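Local coordinates for hypothetical methylmalonyl-CoA decarboxylase alpha subunit (Sulfolobus tokodaii, PDB 1X0U), which is of unknown function but belongs to the carboxyl transferase family, with a crotonase-like fold, at residues A[59-64]-A[75-79]; A[133-137]-A[172-178]; A[390-395]-A[416-422]; A[46-50]-A[243-247]; A[54-58]-A[82-86]. One frame throughout, in Å; residues are numbered along the deposited sequence.

Interaction 1: A[59-64]-A[75-79]; sequences MTFATT and RFYGD
Residues Phe-61 to Thr-63 run alongside Tyr-77 to Asp-79 in the same chain direction, the CA atoms of Phe-61 and Tyr-77 4.6 Å apart. Both lie in the loop between strands 56-57 and 81-88. Phe-76 to Asp-79 form a type II beta turn, closed by Asp-79 N bonding to Phe-76 O at 3.0 Å. Gly-78, at its third position with positive phi, gives a weak, bent bond from its N to Ala-62 O at 2.8 Å. Phe-61 and Tyr-77 form a T-shaped pair: with CG beside the backbone N in both (chi1 -72° and -73°), the CD2 edge of Phe-61 points at the Tyr-77 face, planes at 73°. At the far end, Thr-64 O sits 3.1 Å above the plane of the Arg-75 guanidinium, whose NH1 bonds instead to Ala-66 O. One water joins Thr-64 N, Phe-76 O and Asp-79 OD2; another links Thr-64 OG1, itself bonded to Ala-66 N, with Asp-79 OD1. Asp-79 OD2 also meets Arg-139 in a salt bridge, and Thr-63 OG1 bonds to Glu-481 O of a second subunit. With one weak direct bond, the two segments meet mainly through ring packing and water bridges anchored on Asp-79.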
# COMPACT_ATOMS: atom_id res chain seq x y z
N MET A 59 -13.39 24.94 -23.29
CA MET A 59 -12.87 25.04 -24.65
C MET A 59 -13.96 25.32 -25.67
O MET A 59 -14.02 24.69 -26.72
CB MET A 59 -12.13 23.76 -25.03
CG MET A 59 -10.81 23.57 -24.29
SD MET A 59 -10.29 21.85 -24.23
CE MET A 59 -9.40 21.65 -25.79
N THR A 60 -14.83 26.27 -25.35
CA THR A 60 -15.94 26.62 -26.23
C THR A 60 -15.53 27.30 -27.54
O THR A 60 -16.19 27.11 -28.56
CB THR A 60 -16.96 27.52 -25.49
OG1 THR A 60 -17.38 28.59 -26.35
CG2 THR A 60 -16.35 28.08 -24.23
N PHE A 61 -14.45 28.08 -27.52
CA PHE A 61 -14.02 28.75 -28.74
C PHE A 61 -12.92 28.00 -29.49
O PHE A 61 -12.57 28.37 -30.61
CB PHE A 61 -13.54 30.17 -28.43
CG PHE A 61 -14.65 31.12 -28.08
CD1 PHE A 61 -14.68 31.75 -26.83
CD2 PHE A 61 -15.65 31.43 -29.00
CE1 PHE A 61 -15.68 32.67 -26.51
CE2 PHE A 61 -16.65 32.35 -28.69
CZ PHE A 61 -16.67 32.97 -27.44
N ALA A 62 -12.40 26.94 -28.89
CA ALA A 62 -11.33 26.15 -29.51
C ALA A 62 -11.66 25.77 -30.95
O ALA A 62 -12.71 25.20 -31.22
CB ALA A 62 -11.05 24.91 -28.69
N THR A 63 -10.74 26.06 -31.87
CA THR A 63 -10.95 25.76 -33.29
C THR A 63 -9.94 24.76 -33.84
O THR A 63 -9.00 24.35 -33.15
CB THR A 63 -10.85 27.04 -34.16
OG1 THR A 63 -9.71 27.81 -33.75
CG2 THR A 63 -12.10 27.88 -34.03
N THR A 64 -10.13 24.38 -35.10
CA THR A 64 -9.22 23.46 -35.75
C THR A 64 -7.96 24.22 -36.13
O THR A 64 -7.99 25.43 -36.32
CB THR A 64 -9.82 22.86 -37.03
OG1 THR A 64 -8.83 22.05 -37.68
CG2 THR A 64 -10.27 23.97 -37.98
N ARG A 75 -13.25 27.73 -39.93
CA ARG A 75 -12.97 27.71 -38.50
C ARG A 75 -14.21 27.93 -37.63
O ARG A 75 -14.52 29.06 -37.25
CB ARG A 75 -11.89 28.74 -38.15
CG ARG A 75 -10.48 28.17 -38.10
CD ARG A 75 -10.02 27.71 -39.47
NE ARG A 75 -8.81 26.88 -39.43
CZ ARG A 75 -7.63 27.26 -38.93
NH1 ARG A 75 -6.60 26.43 -38.96
NH2 ARG A 75 -7.48 28.47 -38.40
N PHE A 76 -14.91 26.84 -37.34
CA PHE A 76 -16.11 26.91 -36.51
C PHE A 76 -15.70 26.84 -35.05
O PHE A 76 -14.97 25.94 -34.66
CB PHE A 76 -17.02 25.72 -36.82
CG PHE A 76 -17.70 25.80 -38.15
CD1 PHE A 76 -18.83 26.59 -38.32
CD2 PHE A 76 -17.23 25.04 -39.22
CE1 PHE A 76 -19.50 26.62 -39.55
CE2 PHE A 76 -17.89 25.07 -40.46
CZ PHE A 76 -19.02 25.86 -40.62
N TYR A 77 -16.15 27.79 -34.24
CA TYR A 77 -15.81 27.77 -32.81
C TYR A 77 -16.29 26.46 -32.18
O TYR A 77 -17.43 26.06 -32.37
CB TYR A 77 -16.48 28.93 -32.08
CG TYR A 77 -15.88 30.28 -32.36
CD1 TYR A 77 -14.52 30.52 -32.14
CD2 TYR A 77 -16.68 31.35 -32.78
CE1 TYR A 77 -13.97 31.79 -32.33
CE2 TYR A 77 -16.15 32.61 -32.98
CZ TYR A 77 -14.80 32.83 -32.75
OH TYR A 77 -14.28 34.09 -32.95
N GLY A 78 -15.41 25.80 -31.43
CA GLY A 78 -15.77 24.55 -30.79
C GLY A 78 -15.40 23.32 -31.59
O GLY A 78 -15.42 22.20 -31.07
N ASP A 79 -15.06 23.53 -32.86
CA ASP A 79 -14.64 22.46 -33.77
C ASP A 79 -15.60 21.27 -33.90
O ASP A 79 -15.17 20.17 -34.25
CB ASP A 79 -13.26 21.95 -33.36
CG ASP A 79 -12.55 21.20 -34.49
OD1 ASP A 79 -11.75 20.30 -34.19
OD2 ASP A 79 -12.78 21.51 -35.68
O HOH W 1 -12.89 24.49 -36.19
O HOH W 2 -9.33 19.92 -35.53

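Interaction 2: A[133-137]-A[172-178]; sequences NDSGG and GPAAGGA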
# COMPACT_ATOMS: atom_id res chain seq x y z
N ASN A 133 -23.52 11.25 -29.12
CA ASN A 133 -22.94 11.15 -30.46
C ASN A 133 -23.83 11.58 -31.61
O ASN A 133 -25.04 11.35 -31.60
CB ASN A 133 -22.47 9.71 -30.68
CG ASN A 133 -21.20 9.38 -29.92
OD1 ASN A 133 -21.12 9.56 -28.69
ND2 ASN A 133 -20.18 8.91 -30.64
N ASP A 134 -23.22 12.21 -32.61
CA ASP A 134 -23.91 12.69 -33.81
C ASP A 134 -22.79 13.09 -34.76
O ASP A 134 -22.62 14.27 -35.09
CB ASP A 134 -24.80 13.89 -33.50
CG ASP A 134 -25.89 14.10 -34.54
OD1 ASP A 134 -25.81 13.46 -35.62
OD2 ASP A 134 -26.82 14.90 -34.28
N SER A 135 -22.02 12.10 -35.19
CA SER A 135 -20.88 12.32 -36.06
C SER A 135 -20.86 11.35 -37.22
O SER A 135 -21.08 10.16 -37.04
CB SER A 135 -19.59 12.15 -35.25
OG SER A 135 -18.44 12.22 -36.08
N GLY A 136 -20.57 11.87 -38.42
CA GLY A 136 -20.50 11.01 -39.58
C GLY A 136 -19.24 10.17 -39.52
O GLY A 136 -19.14 9.12 -40.16
N GLY A 137 -18.26 10.63 -38.75
CA GLY A 137 -17.02 9.88 -38.63
C GLY A 137 -15.77 10.74 -38.57
O GLY A 137 -15.82 11.89 -38.14
N GLY A 172 -26.86 9.79 -34.09
CA GLY A 172 -26.36 10.20 -35.40
C GLY A 172 -26.03 9.04 -36.32
O GLY A 172 -26.34 7.89 -36.00
N PRO A 173 -25.40 9.30 -37.48
CA PRO A 173 -25.00 8.33 -38.50
C PRO A 173 -23.51 7.98 -38.41
O PRO A 173 -22.72 8.39 -39.26
CB PRO A 173 -25.33 9.05 -39.79
CG PRO A 173 -24.86 10.43 -39.47
CD PRO A 173 -25.29 10.67 -38.02
N ALA A 174 -23.14 7.20 -37.40
CA ALA A 174 -21.75 6.82 -37.19
C ALA A 174 -21.18 5.77 -38.15
O ALA A 174 -21.78 4.70 -38.36
CB ALA A 174 -21.56 6.36 -35.75
N ALA A 175 -20.01 6.07 -38.71
CA ALA A 175 -19.31 5.16 -39.61
C ALA A 175 -17.84 5.13 -39.20
O ALA A 175 -17.34 6.08 -38.60
CB ALA A 175 -19.44 5.65 -41.05
N GLY A 176 -17.16 4.04 -39.52
CA GLY A 176 -15.75 3.92 -39.17
C GLY A 176 -15.44 4.12 -37.70
O GLY A 176 -16.20 3.69 -36.83
N GLY A 177 -14.33 4.80 -37.42
CA GLY A 177 -13.92 5.05 -36.05
C GLY A 177 -14.92 5.69 -35.10
O GLY A 177 -14.74 5.61 -33.90
N ALA A 178 -15.96 6.32 -35.63
CA ALA A 178 -16.98 6.98 -34.81
C ALA A 178 -17.77 5.94 -34.01
O ALA A 178 -18.49 6.26 -33.06
CB ALA A 178 -17.93 7.77 -35.70
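Asp-134 OD2 is gripped from outside the contact by Arg-45, in a salt bridge, and by Gln-34, in a hydrogen bond; its partner OD1 is salt-bridged to Lys-39 and rests 3.3 Å from Gly-172 CA. CG stands roughly opposite the backbone N (chi1 -159°), which turns OD1 back toward Gly-172 and the Pro-173 ring, with Pro-173 CD at 3.7 Å from it. Gly-172 has no side chain, and its CA comes within 3.8 Å of Asp-134 CA. The two segments, the second including strand 173-175, follow neighbouring parallel strands, 129-133 and 166-170, that helix 144-160 joins in a beta-alpha-beta crossover; in the crotonase superfamily, glycine-rich loops of this kind can offer peptide N-H groups as an oxyanion hole, a role that remains only a possibility here. Further along, the backbones touch through carbon donors: Gly-136 CA points at Pro-173 O from 3.4 Å, with 161° at the hydrogen, and Ala-174 CA approaches Ser-135 O at 3.4 Å. Ser-135 OG accepts Gly-137 N at 3.1 Å, making an ST turn, and is also hydrogen-bonded to Gly-105 O. Beside that turn, the methyl CB of Ala-178 packs on Gly-137 CA at 3.7 Å.

Interaction 3: A[390-395]-A[416-422]; sequences MLYAFA and AMSIKSL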
# COMPACT_ATOMS: atom_id res chain seq x y z
N MET A 390 -19.51 -16.20 -18.43
CA MET A 390 -20.39 -16.04 -17.27
C MET A 390 -19.71 -16.61 -16.03
O MET A 390 -19.79 -16.03 -14.95
CB MET A 390 -21.72 -16.76 -17.51
CG MET A 390 -22.65 -16.04 -18.49
SD MET A 390 -24.25 -16.85 -18.71
CE MET A 390 -25.00 -16.50 -17.14
N LEU A 391 -19.06 -17.76 -16.19
CA LEU A 391 -18.37 -18.43 -15.09
C LEU A 391 -17.28 -17.51 -14.53
O LEU A 391 -17.15 -17.34 -13.32
CB LEU A 391 -17.76 -19.74 -15.58
CG LEU A 391 -18.73 -20.77 -16.17
CD1 LEU A 391 -17.98 -21.93 -16.77
CD2 LEU A 391 -19.69 -21.25 -15.09
N TYR A 392 -16.51 -16.92 -15.44
CA TYR A 392 -15.43 -16.02 -15.09
C TYR A 392 -16.00 -14.80 -14.40
O TYR A 392 -15.58 -14.43 -13.30
CB TYR A 392 -14.68 -15.59 -16.36
CG TYR A 392 -13.45 -14.73 -16.11
CD1 TYR A 392 -13.57 -13.43 -15.59
CD2 TYR A 392 -12.18 -15.22 -16.34
CE1 TYR A 392 -12.43 -12.65 -15.32
CE2 TYR A 392 -11.04 -14.46 -16.07
CZ TYR A 392 -11.18 -13.17 -15.56
OH TYR A 392 -10.05 -12.44 -15.27
N ALA A 393 -16.99 -14.17 -15.03
CA ALA A 393 -17.60 -12.98 -14.48
C ALA A 393 -18.13 -13.13 -13.05
O ALA A 393 -17.93 -12.25 -12.21
CB ALA A 393 -18.68 -12.49 -15.42
N PHE A 394 -18.84 -14.23 -12.76
CA PHE A 394 -19.35 -14.43 -11.40
C PHE A 394 -18.20 -14.76 -10.44
O PHE A 394 -18.12 -14.21 -9.35
CB PHE A 394 -20.38 -15.57 -11.36
CG PHE A 394 -21.80 -15.12 -11.53
CD1 PHE A 394 -22.62 -15.69 -12.50
CD2 PHE A 394 -22.33 -14.14 -10.70
CE1 PHE A 394 -23.93 -15.29 -12.64
CE2 PHE A 394 -23.65 -13.73 -10.84
CZ PHE A 394 -24.46 -14.31 -11.81
N ALA A 395 -17.32 -15.66 -10.85
CA ALA A 395 -16.17 -16.03 -10.02
C ALA A 395 -15.31 -14.81 -9.71
O ALA A 395 -14.66 -14.74 -8.66
CB ALA A 395 -15.34 -17.11 -10.70
N ALA A 416 -23.16 -21.89 -14.12
CA ALA A 416 -23.05 -20.56 -14.71
C ALA A 416 -24.02 -19.53 -14.14
O ALA A 416 -23.88 -18.34 -14.41
CB ALA A 416 -23.21 -20.65 -16.24
N MET A 417 -24.99 -19.97 -13.36
CA MET A 417 -25.92 -19.00 -12.80
C MET A 417 -25.47 -18.53 -11.42
O MET A 417 -26.13 -17.70 -10.80
CB MET A 417 -27.35 -19.57 -12.74
CG MET A 417 -28.03 -19.67 -14.11
SD MET A 417 -28.02 -18.10 -15.01
CE MET A 417 -29.26 -17.16 -14.08
N SER A 418 -24.34 -19.08 -10.97
CA SER A 418 -23.70 -18.77 -9.68
C SER A 418 -24.03 -19.73 -8.54
O SER A 418 -25.12 -19.68 -7.96
CB SER A 418 -24.00 -17.34 -9.21
OG SER A 418 -23.39 -17.10 -7.95
N ILE A 419 -23.08 -20.59 -8.21
CA ILE A 419 -23.24 -21.56 -7.14
C ILE A 419 -22.18 -21.28 -6.07
O ILE A 419 -21.19 -20.61 -6.35
CB ILE A 419 -23.08 -23.00 -7.64
CG1 ILE A 419 -21.69 -23.20 -8.25
CG2 ILE A 419 -24.17 -23.31 -8.65
CD1 ILE A 419 -21.41 -24.65 -8.68
N LYS A 420 -22.39 -21.77 -4.86
CA LYS A 420 -21.44 -21.52 -3.78
C LYS A 420 -19.97 -21.71 -4.16
O LYS A 420 -19.16 -20.83 -3.90
CB LYS A 420 -21.77 -22.39 -2.57
CG LYS A 420 -22.97 -21.91 -1.76
CD LYS A 420 -23.23 -22.86 -0.59
CE LYS A 420 -24.15 -22.23 0.43
NZ LYS A 420 -24.35 -23.14 1.60
N SER A 421 -19.64 -22.83 -4.77
CA SER A 421 -18.25 -23.07 -5.13
C SER A 421 -17.70 -22.05 -6.14
O SER A 421 -16.49 -21.91 -6.29
CB SER A 421 -18.09 -24.48 -5.68
OG SER A 421 -18.89 -24.68 -6.82
N LEU A 422 -18.61 -21.35 -6.82
CA LEU A 422 -18.23 -20.35 -7.83
C LEU A 422 -18.18 -18.94 -7.21
O LEU A 422 -17.69 -18.00 -7.84
CB LEU A 422 -19.24 -20.39 -8.99
CG LEU A 422 -18.95 -19.95 -10.44
CD1 LEU A 422 -19.02 -18.46 -10.55
CD2 LEU A 422 -17.60 -20.49 -10.91
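Helix 383-396, the crossover between parallel strands 363-369 and 401-406, meets the chain leaving helix 411-416 through Phe-394 and Ser-418. Ser-418 CB sits squarely over one face of the Phe-394 ring, 3.7 Å from its centroid and 3° off the normal, a CH-pi contact, while Ala-416 O lies at the ring's edge, 3.5 Å from Phe-394 CD1. The positive phi of Ser-418 (96°) marks where the chain departs from the helix and turns toward strand 426-429. The two connections of this crotonase-like sheet pack on each other beside its strands. Ser-365 and Thr-403, on those strands, bond to the carbonyls of Met-417 and Ser-418. Leu-422 CD1 packs on Phe-394 CB and on the backbone N of Ala-395, 3.3 Å from the latter. Leu-422 O in turn receives a CA-H...O contact from Ala-395 CA at 3.3 Å. Nearer the other end, Leu-391 CD2 presses tightly on Ala-416 CA at 3.5 Å. Met-390 and Met-417 run alongside each other with a shared heading, and Met-390 CE is 4.0 Å from Met-417 SD. Tyr-180 and Val-158 of a third subunit pack on Leu-391 and Ala-395.

Interaction 4: A[46-50]-A[243-247]; sequences LALLF and INLTK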
# COMPACT_ATOMS: atom_id res chain seq x y z
N LEU A 46 -28.34 18.77 -24.69
CA LEU A 46 -27.68 19.01 -23.41
C LEU A 46 -28.61 19.74 -22.43
O LEU A 46 -28.69 19.39 -21.26
CB LEU A 46 -26.39 19.84 -23.60
CG LEU A 46 -25.14 19.23 -24.25
CD1 LEU A 46 -24.09 20.33 -24.40
CD2 LEU A 46 -24.57 18.10 -23.39
N ALA A 47 -29.31 20.77 -22.91
CA ALA A 47 -30.21 21.50 -22.02
C ALA A 47 -31.28 20.56 -21.46
O ALA A 47 -31.72 20.72 -20.33
CB ALA A 47 -30.88 22.68 -22.77
N LEU A 48 -31.71 19.59 -22.26
CA LEU A 48 -32.71 18.62 -21.81
C LEU A 48 -32.11 17.74 -20.69
O LEU A 48 -32.71 17.57 -19.63
CB LEU A 48 -33.15 17.71 -22.97
CG LEU A 48 -34.45 17.94 -23.77
CD1 LEU A 48 -35.23 19.13 -23.24
CD2 LEU A 48 -34.10 18.13 -25.23
N LEU A 49 -30.91 17.21 -20.94
CA LEU A 49 -30.23 16.34 -19.99
C LEU A 49 -29.83 16.92 -18.65
O LEU A 49 -30.04 16.30 -17.61
CB LEU A 49 -28.98 15.75 -20.65
CG LEU A 49 -28.04 14.94 -19.74
CD1 LEU A 49 -28.83 13.81 -19.08
CD2 LEU A 49 -26.87 14.38 -20.55
N PHE A 50 -29.25 18.11 -18.65
CA PHE A 50 -28.80 18.69 -17.39
C PHE A 50 -29.85 19.50 -16.71
O PHE A 50 -30.67 20.12 -17.37
CB PHE A 50 -27.54 19.50 -17.64
CG PHE A 50 -26.37 18.66 -18.01
CD1 PHE A 50 -26.09 18.37 -19.34
CD2 PHE A 50 -25.57 18.09 -17.02
CE1 PHE A 50 -25.03 17.54 -19.67
CE2 PHE A 50 -24.52 17.25 -17.35
CZ PHE A 50 -24.25 16.98 -18.67
N ILE A 243 -32.62 10.69 -23.59
CA ILE A 243 -32.07 11.39 -22.44
C ILE A 243 -32.84 11.12 -21.14
O ILE A 243 -32.26 11.18 -20.07
CB ILE A 243 -31.91 12.93 -22.71
CG1 ILE A 243 -32.99 13.74 -21.99
CG2 ILE A 243 -31.90 13.22 -24.19
CD1 ILE A 243 -32.61 14.11 -20.57
N ASN A 244 -34.14 10.82 -21.23
CA ASN A 244 -34.87 10.50 -20.00
C ASN A 244 -34.35 9.16 -19.53
O ASN A 244 -34.21 8.92 -18.34
CB ASN A 244 -36.38 10.38 -20.24
CG ASN A 244 -37.08 11.71 -20.28
OD1 ASN A 244 -36.60 12.70 -19.73
ND2 ASN A 244 -38.24 11.74 -20.92
N LEU A 245 -34.05 8.29 -20.49
CA LEU A 245 -33.54 6.97 -20.18
C LEU A 245 -32.16 7.11 -19.53
O LEU A 245 -31.90 6.47 -18.52
CB LEU A 245 -33.45 6.13 -21.47
CG LEU A 245 -33.36 4.60 -21.47
CD1 LEU A 245 -32.11 4.17 -22.20
CD2 LEU A 245 -33.39 4.03 -20.07
N THR A 246 -31.30 7.96 -20.08
CA THR A 246 -29.97 8.13 -19.49
C THR A 246 -30.10 8.63 -18.05
O THR A 246 -29.36 8.18 -17.17
CB THR A 246 -29.07 9.12 -20.27
OG1 THR A 246 -29.54 10.45 -20.06
CG2 THR A 246 -29.05 8.80 -21.75
N LYS A 247 -31.03 9.54 -17.81
CA LYS A 247 -31.24 10.05 -16.44
C LYS A 247 -31.66 8.91 -15.53
O LYS A 247 -31.25 8.83 -14.38
CB LYS A 247 -32.35 11.10 -16.40
CG LYS A 247 -32.02 12.44 -16.99
CD LYS A 247 -33.23 13.35 -16.79
CE LYS A 247 -32.98 14.75 -17.30
NZ LYS A 247 -34.13 15.63 -16.94
O HOH W 3 -35.51 16.74 -19.58
O HOH W 4 -31.77 17.15 -15.54
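Leu-49, which packs against Ile-243 across the contact, also holds its CG 3.9 Å above one face of the Phe-50 ring, displaced toward the rim; the same ring meets that of Phe-55 at an inclination of about 50°. Ile-243 answers with its CD1 tip, which reaches Leu-49 CA at 3.3 Å, while Ile-243 CG1 lies 4.1 Å from Leu-48 CB. Lys-247 and Leu-49 run antiparallel alongside each other, the lysine extended beyond CG and bringing its CE to within 3.3 Å of Leu-49 O. Its NZ makes no direct hydrogen bond across the contact. Instead one water links it to Leu-48 O (2.9 Å from the water), and a second, weakly held by NZ, to Leu-49 O. These carbonyls end helix 42-49, so a positive charge here would probably be favoured by the helix dipole. Within the other helix, Thr-246 OG1, at 2.8 Å, and Lys-247 N both approach Ile-243 O from one side of its carbonyl plane, which fixes the hydroxyl beside Leu-49 CD1. The two helices lie next to each other on the mixed sheet that contains strands 81-88, 91-98 and 187-191: Leu-46, Leu-49 and Lys-247 touch the first, Phe-50 reaches the second, and Thr-246 rests on Ile-189 of the third.

Interaction 5: A[54-58]-A[82-86]; sequences KFNEI and VTGWG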
# COMPACT_ATOMS: atom_id res chain seq x y z
N LYS A 54 -28.52 24.96 -17.00
CA LYS A 54 -27.11 25.00 -16.59
C LYS A 54 -26.14 23.95 -17.18
O LYS A 54 -26.30 22.75 -17.00
CB LYS A 54 -27.00 24.90 -15.06
CG LYS A 54 -27.89 25.85 -14.25
CD LYS A 54 -27.36 27.27 -14.18
CE LYS A 54 -28.37 28.19 -13.51
NZ LYS A 54 -28.76 27.71 -12.15
N PHE A 55 -25.11 24.44 -17.88
CA PHE A 55 -24.05 23.59 -18.43
C PHE A 55 -22.74 24.41 -18.44
O PHE A 55 -22.69 25.52 -18.96
CB PHE A 55 -24.36 23.11 -19.84
CG PHE A 55 -23.35 22.10 -20.36
CD1 PHE A 55 -22.43 22.44 -21.36
CD2 PHE A 55 -23.30 20.81 -19.84
CE1 PHE A 55 -21.50 21.52 -21.82
CE2 PHE A 55 -22.37 19.88 -20.29
CZ PHE A 55 -21.46 20.24 -21.29
N ASN A 56 -21.69 23.86 -17.84
CA ASN A 56 -20.41 24.54 -17.77
C ASN A 56 -19.52 24.04 -18.89
O ASN A 56 -18.95 22.94 -18.83
CB ASN A 56 -19.76 24.29 -16.42
CG ASN A 56 -20.71 24.51 -15.27
OD1 ASN A 56 -21.11 23.56 -14.59
ND2 ASN A 56 -21.09 25.76 -15.05
N GLU A 57 -19.40 24.86 -19.93
CA GLU A 57 -18.63 24.48 -21.10
C GLU A 57 -17.15 24.84 -21.01
O GLU A 57 -16.78 25.88 -20.49
CB GLU A 57 -19.27 25.12 -22.34
CG GLU A 57 -18.55 24.89 -23.65
CD GLU A 57 -19.42 25.23 -24.85
OE1 GLU A 57 -20.33 26.08 -24.70
OE2 GLU A 57 -19.21 24.67 -25.93
N ILE A 58 -16.30 23.94 -21.50
CA ILE A 58 -14.87 24.16 -21.52
C ILE A 58 -14.44 24.18 -22.98
O ILE A 58 -15.06 23.51 -23.81
CB ILE A 58 -14.09 23.02 -20.79
CG1 ILE A 58 -14.37 21.68 -21.47
CG2 ILE A 58 -14.47 22.97 -19.33
CD1 ILE A 58 -13.72 20.49 -20.78
N VAL A 82 -19.54 20.00 -28.17
CA VAL A 82 -19.72 20.80 -26.96
C VAL A 82 -19.29 19.91 -25.81
O VAL A 82 -19.75 18.76 -25.70
CB VAL A 82 -21.21 21.22 -26.76
CG1 VAL A 82 -21.32 22.16 -25.57
CG2 VAL A 82 -21.75 21.88 -28.01
N THR A 83 -18.41 20.43 -24.97
CA THR A 83 -17.90 19.67 -23.84
C THR A 83 -17.95 20.48 -22.56
O THR A 83 -17.79 21.70 -22.56
CB THR A 83 -16.44 19.23 -24.08
OG1 THR A 83 -15.66 20.36 -24.50
CG2 THR A 83 -16.37 18.15 -25.15
N GLY A 84 -18.18 19.78 -21.46
CA GLY A 84 -18.26 20.41 -20.16
C GLY A 84 -18.96 19.50 -19.18
O GLY A 84 -19.03 18.28 -19.37
N TRP A 85 -19.49 20.09 -18.12
CA TRP A 85 -20.18 19.31 -17.10
C TRP A 85 -21.35 20.11 -16.55
O TRP A 85 -21.43 21.32 -16.74
CB TRP A 85 -19.21 18.99 -15.96
CG TRP A 85 -19.03 20.15 -15.00
CD1 TRP A 85 -19.77 20.42 -13.89
CD2 TRP A 85 -18.06 21.22 -15.11
NE1 TRP A 85 -19.33 21.59 -13.30
CE2 TRP A 85 -18.29 22.10 -14.03
CE3 TRP A 85 -17.04 21.52 -16.02
CZ2 TRP A 85 -17.53 23.26 -13.83
CZ3 TRP A 85 -16.28 22.67 -15.82
CH2 TRP A 85 -16.53 23.53 -14.73
N GLY A 86 -22.23 19.41 -15.84
CA GLY A 86 -23.38 20.04 -15.22
C GLY A 86 -23.94 19.09 -14.16
O GLY A 86 -23.28 18.16 -13.70
O HOH W 5 -17.24 22.86 -25.67
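Asn-56 and Trp-85 form an antiparallel hydrogen-bonded pair, and the main-chain bonds come first: Asn-56 N gives to Trp-85 O at 2.8 Å, and Trp-85 N returns the bond to Asn-56 O at 3.0 Å. Ile-58 N continues the ladder to Thr-83 O at 2.9 Å. Between them, Glu-57 and Gly-84 make a non-hydrogen-bonded pair with CA atoms only 4.2 Å apart, an approach that the bare glycine permits. The aromatic contacts are of two sorts. Asn-56 CB lies over the six-membered ring of Trp-85, 3.5 Å from its centroid in a CH-pi contact, and Ile-58 CG2 meets the indole's edge at CZ3, 4.0 Å away. Phe-55, its CG anti to the backbone N (chi1 -173°), swings its ring across the neighbouring strand, with CZ 3.3 Å from Gly-84 N. Polar contacts gather around a water that accepts Thr-83 N at 2.8 Å and lies close to Glu-57 OE2 and Ile-58 O; the same OE2 is salt-bridged to Arg-43. Ala-500 and Met-504 of a second subunit pack on Asn-56 and Trp-85. Strand 56-57 lies at one edge, within this chain, of the mixed sheet that continues through 81-88 and 91-98. The chemistry implies a division of labour: short main-chain hydrogen bonds hold this edge strand, the glycine lets it come near, and the aromatic rings pack on it and its neighbour.

Overall arrangement
Four of the contacts gather in one half of the chain. Interaction 1 is nested within the loop closed by interaction 5, and that within the span closed by interaction 4. Interactions 4 and 5 touch directly, Leu-46 CD1 lying 3.5 Å from Val-82 CG1, where helix 42-49 packs on strand 81-88. Interactions 1 and 5 adjoin in sequence, centres about 14 Å apart, and both meet the second subunit. Interaction 2 stands about 19, 20 and 22 Å from interactions 1, 4 and 5, centre to centre. Interaction 3 lies across the chain's centre, about 49 Å from interaction 1 between centres, yet assembly joins their regions: Lys-420 packs on Met-59 of a neighbouring subunit.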